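Local coordinates for protein putative dienelactone hydrolase (Klebsiella pneumoniae subsp. pneumoniae MGH 78578, PDB 3F67) that is probably a hydrolase of the dienelactone hydrolase family with an alpha/beta-hydrolase fold, acting on ester bonds, at residues A[141-146]-A[235-240]. Residues are numbered along the deposited sequence; the frame is centred on the assembly and turned at random.
Sequences AAVAWY and LAWFAQ
Trp237 and Phe238 meet Ala141 and Val143 where the C-terminal helix 224-238 packs on strand 141-145, an instance of how an alpha/beta-hydrolase fold covers its central sheet with helices. Trp237 can be followed outward from its backbone. Its CB already touches the valine, 4.1 Å from Val143 CG2. With CG anti to the backbone N (chi1 -168°), the five-membered ring of the indole is brought up to the strand and the six-membered ring lies farther from it. Trp237 CG is 4.1 Å from Val143 CG2; Trp237 CD1 lies 3.7 Å from that methyl and 4.0 Å from Ala141 CB. Trp237 NE1 is also 4.0 Å from Ala141 CB and comes within 3.3 Å of Ala142 O, but the angle is too poor for a hydrogen bond; the N-H is instead spent on Pro171 O, just before the neighbouring strand 172-177. Phe238 meets the valine methyl roughly at right angles to the indole's approach: its CE2 and CZ each lie 3.6 Å from Val143 CG2, while Phe238 CD2 sits 4.1 Å from Ala141 CB. The Phe238 side chain also touches Leu118 of strand 116-122. With no hydrogen bond between the two segments, their cohesion is largely apolar, resting on two aromatic rings that share one methyl.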
ATOM      1  N   ALA A 141       7.727  -6.358  -6.572  1.00 13.82           N
ATOM      2  CA  ALA A 141       6.687  -5.663  -7.327  1.00 14.02           C
ATOM      3  C   ALA A 141       5.758  -4.922  -6.392  1.00 14.06           C
ATOM      4  O   ALA A 141       5.744  -5.189  -5.162  1.00 14.24           O
ATOM      5  CB  ALA A 141       5.876  -6.678  -8.182  1.00 13.96           C
ATOM      6  N   ALA A 142       4.998  -3.977  -6.971  1.00 13.77           N
ATOM      7  CA  ALA A 142       4.142  -3.100  -6.147  1.00 13.52           C
ATOM      8  C   ALA A 142       2.874  -2.766  -6.923  1.00 13.69           C
ATOM      9  O   ALA A 142       2.900  -2.638  -8.153  1.00 13.85           O
ATOM     10  CB  ALA A 142       4.872  -1.770  -5.790  1.00 12.99           C
ATOM     11  N   VAL A 143       1.766  -2.668  -6.199  1.00 13.49           N
ATOM     12  CA  VAL A 143       0.471  -2.229  -6.767  1.00 14.86           C
ATOM     13  C   VAL A 143      -0.077  -1.096  -5.906  1.00 13.64           C
ATOM     14  O   VAL A 143      -0.411  -1.308  -4.724  1.00 14.46           O
ATOM     15  CB  VAL A 143      -0.552  -3.406  -6.872  1.00 14.26           C
ATOM     16  CG1 VAL A 143      -1.922  -2.894  -7.458  1.00 15.21           C
ATOM     17  CG2 VAL A 143       0.061  -4.510  -7.827  1.00 15.63           C
ATOM     18  N   ALA A 144      -0.183   0.102  -6.511  1.00 13.71           N
ATOM     19  CA  ALA A 144      -0.591   1.320  -5.765  1.00 13.22           C
ATOM     20  C   ALA A 144      -2.016   1.639  -6.208  1.00 13.78           C
ATOM     21  O   ALA A 144      -2.282   1.804  -7.423  1.00 14.89           O
ATOM     22  CB  ALA A 144       0.342   2.453  -6.132  1.00 13.12           C
ATOM     23  N   TRP A 145      -2.940   1.725  -5.251  1.00 13.54           N
ATOM     24  CA  TRP A 145      -4.308   2.098  -5.588  1.00 13.74           C
ATOM     25  C   TRP A 145      -4.551   3.553  -5.210  1.00 14.12           C
ATOM     26  O   TRP A 145      -4.460   3.904  -4.048  1.00 14.63           O
ATOM     27  CB  TRP A 145      -5.309   1.269  -4.825  1.00 13.93           C
ATOM     28  CG  TRP A 145      -5.197  -0.244  -4.989  1.00 13.61           C
ATOM     29  CD1 TRP A 145      -4.164  -1.061  -4.546  1.00 12.23           C
ATOM     30  CD2 TRP A 145      -6.215  -1.127  -5.529  1.00 12.78           C
ATOM     31  NE1 TRP A 145      -4.486  -2.392  -4.816  1.00 13.59           N
ATOM     32  CE2 TRP A 145      -5.737  -2.453  -5.384  1.00 14.32           C
ATOM     33  CE3 TRP A 145      -7.482  -0.909  -6.117  1.00 14.28           C
ATOM     34  CZ2 TRP A 145      -6.492  -3.603  -5.841  1.00 14.73           C
ATOM     35  CZ3 TRP A 145      -8.277  -2.023  -6.514  1.00 13.00           C
ATOM     36  CH2 TRP A 145      -7.760  -3.356  -6.377  1.00 15.19           C
ATOM     37  N   TYR A 146      -4.873   4.353  -6.224  1.00 13.74           N
ATOM     38  CA  TYR A 146      -5.247   5.785  -6.099  1.00 15.38           C
ATOM     39  C   TYR A 146      -4.460   6.503  -5.005  1.00 15.87           C
ATOM     40  O   TYR A 146      -5.046   7.051  -4.044  1.00 16.56           O
ATOM     41  CB  TYR A 146      -6.767   5.928  -5.908  1.00 14.68           C
ATOM     42  CG  TYR A 146      -7.475   4.794  -5.182  1.00 15.15           C
ATOM     43  CD1 TYR A 146      -7.547   4.763  -3.781  1.00 15.01           C
ATOM     44  CD2 TYR A 146      -8.138   3.799  -5.896  1.00 15.72           C
ATOM     45  CE1 TYR A 146      -8.218   3.743  -3.110  1.00 16.01           C
ATOM     46  CE2 TYR A 146      -8.842   2.782  -5.227  1.00 15.61           C
ATOM     47  CZ  TYR A 146      -8.862   2.753  -3.866  1.00 15.15           C
ATOM     48  OH  TYR A 146      -9.542   1.770  -3.214  1.00 17.39           O
ATOM     49  N   LEU A 235      -3.476  -9.257  -8.690  1.00 13.96           N
ATOM     50  CA  LEU A 235      -3.022 -10.639  -8.648  1.00 13.54           C
ATOM     51  C   LEU A 235      -2.220 -11.027  -9.903  1.00 13.04           C
ATOM     52  O   LEU A 235      -1.224 -11.758  -9.774  1.00 13.61           O
ATOM     53  CB  LEU A 235      -4.209 -11.602  -8.478  1.00 13.99           C
ATOM     54  CG  LEU A 235      -4.917 -11.380  -7.109  1.00 14.10           C
ATOM     55  CD1 LEU A 235      -6.180 -12.237  -7.117  1.00 17.99           C
ATOM     56  CD2 LEU A 235      -4.027 -11.789  -5.900  1.00 14.64           C
ATOM     57  N   ALA A 236      -2.624 -10.549 -11.078  1.00 12.64           N
ATOM     58  CA  ALA A 236      -1.866 -10.857 -12.313  1.00 12.38           C
ATOM     59  C   ALA A 236      -0.453 -10.244 -12.266  1.00 12.00           C
ATOM     60  O   ALA A 236       0.523 -10.844 -12.726  1.00 13.41           O
ATOM     61  CB  ALA A 236      -2.647 -10.294 -13.561  1.00 12.29           C
ATOM     62  N   TRP A 237      -0.345  -9.055 -11.666  1.00 12.71           N
ATOM     63  CA  TRP A 237       0.917  -8.320 -11.630  1.00 13.26           C
ATOM     64  C   TRP A 237       1.883  -9.075 -10.733  1.00 14.25           C
ATOM     65  O   TRP A 237       3.083  -9.134 -11.007  1.00 13.99           O
ATOM     66  CB  TRP A 237       0.652  -6.916 -11.063  1.00 13.59           C
ATOM     67  CG  TRP A 237       1.794  -5.945 -11.223  1.00 14.81           C
ATOM     68  CD1 TRP A 237       2.677  -5.559 -10.252  1.00 15.79           C
ATOM     69  CD2 TRP A 237       2.095  -5.198 -12.386  1.00 12.95           C
ATOM     70  NE1 TRP A 237       3.553  -4.610 -10.769  1.00 14.02           N
ATOM     71  CE2 TRP A 237       3.193  -4.355 -12.073  1.00 12.45           C
ATOM     72  CE3 TRP A 237       1.525  -5.143 -13.679  1.00 14.56           C
ATOM     73  CZ2 TRP A 237       3.755  -3.461 -13.003  1.00 13.02           C
ATOM     74  CZ3 TRP A 237       2.064  -4.245 -14.629  1.00 15.82           C
ATOM     75  CH2 TRP A 237       3.187  -3.414 -14.287  1.00 14.99           C
ATOM     76  N   PHE A 238       1.360  -9.622  -9.641  1.00 14.44           N
ATOM     77  CA  PHE A 238       2.150 -10.343  -8.626  1.00 14.94           C
ATOM     78  C   PHE A 238       2.448 -11.798  -8.999  1.00 14.46           C
ATOM     79  O   PHE A 238       3.289 -12.456  -8.353  1.00 15.29           O
ATOM     80  CB  PHE A 238       1.409 -10.406  -7.272  1.00 13.86           C
ATOM     81  CG  PHE A 238       1.362  -9.086  -6.514  1.00 15.95           C
ATOM     82  CD1 PHE A 238       0.379  -8.875  -5.520  1.00 16.54           C
ATOM     83  CD2 PHE A 238       2.255  -8.035  -6.809  1.00 15.42           C
ATOM     84  CE1 PHE A 238       0.321  -7.663  -4.809  1.00 17.35           C
ATOM     85  CE2 PHE A 238       2.218  -6.802  -6.083  1.00 16.64           C
ATOM     86  CZ  PHE A 238       1.250  -6.613  -5.092  1.00 15.98           C
ATOM     87  N   ALA A 239       1.753 -12.297  -9.999  1.00 14.45           N
ATOM     88  CA  ALA A 239       1.655 -13.776 -10.183  1.00 15.35           C
ATOM     89  C   ALA A 239       2.994 -14.519 -10.306  1.00 14.99           C
ATOM     90  O   ALA A 239       3.122 -15.666  -9.817  1.00 14.80           O
ATOM     91  CB  ALA A 239       0.788 -14.092 -11.414  1.00 15.63           C
ATOM     92  N   GLN A 240       3.983 -13.926 -10.982  1.00 14.58           N
ATOM     93  CA  GLN A 240       5.231 -14.664 -11.222  1.00 15.68           C
ATOM     94  C   GLN A 240       6.190 -14.666 -10.041  1.00 16.12           C
ATOM     95  O   GLN A 240       7.190 -15.400 -10.078  1.00 14.62           O
ATOM     96  CB  GLN A 240       5.994 -14.068 -12.435  1.00 16.51           C
ATOM     97  CG  GLN A 240       6.768 -12.769 -12.116  1.00 15.96           C
ATOM     98  CD  GLN A 240       7.314 -12.131 -13.369  1.00 19.10           C
ATOM     99  OE1 GLN A 240       8.409 -12.449 -13.792  1.00 19.21           O
ATOM    100  NE2 GLN A 240       6.540 -11.283 -13.986  1.00 14.72           N
TER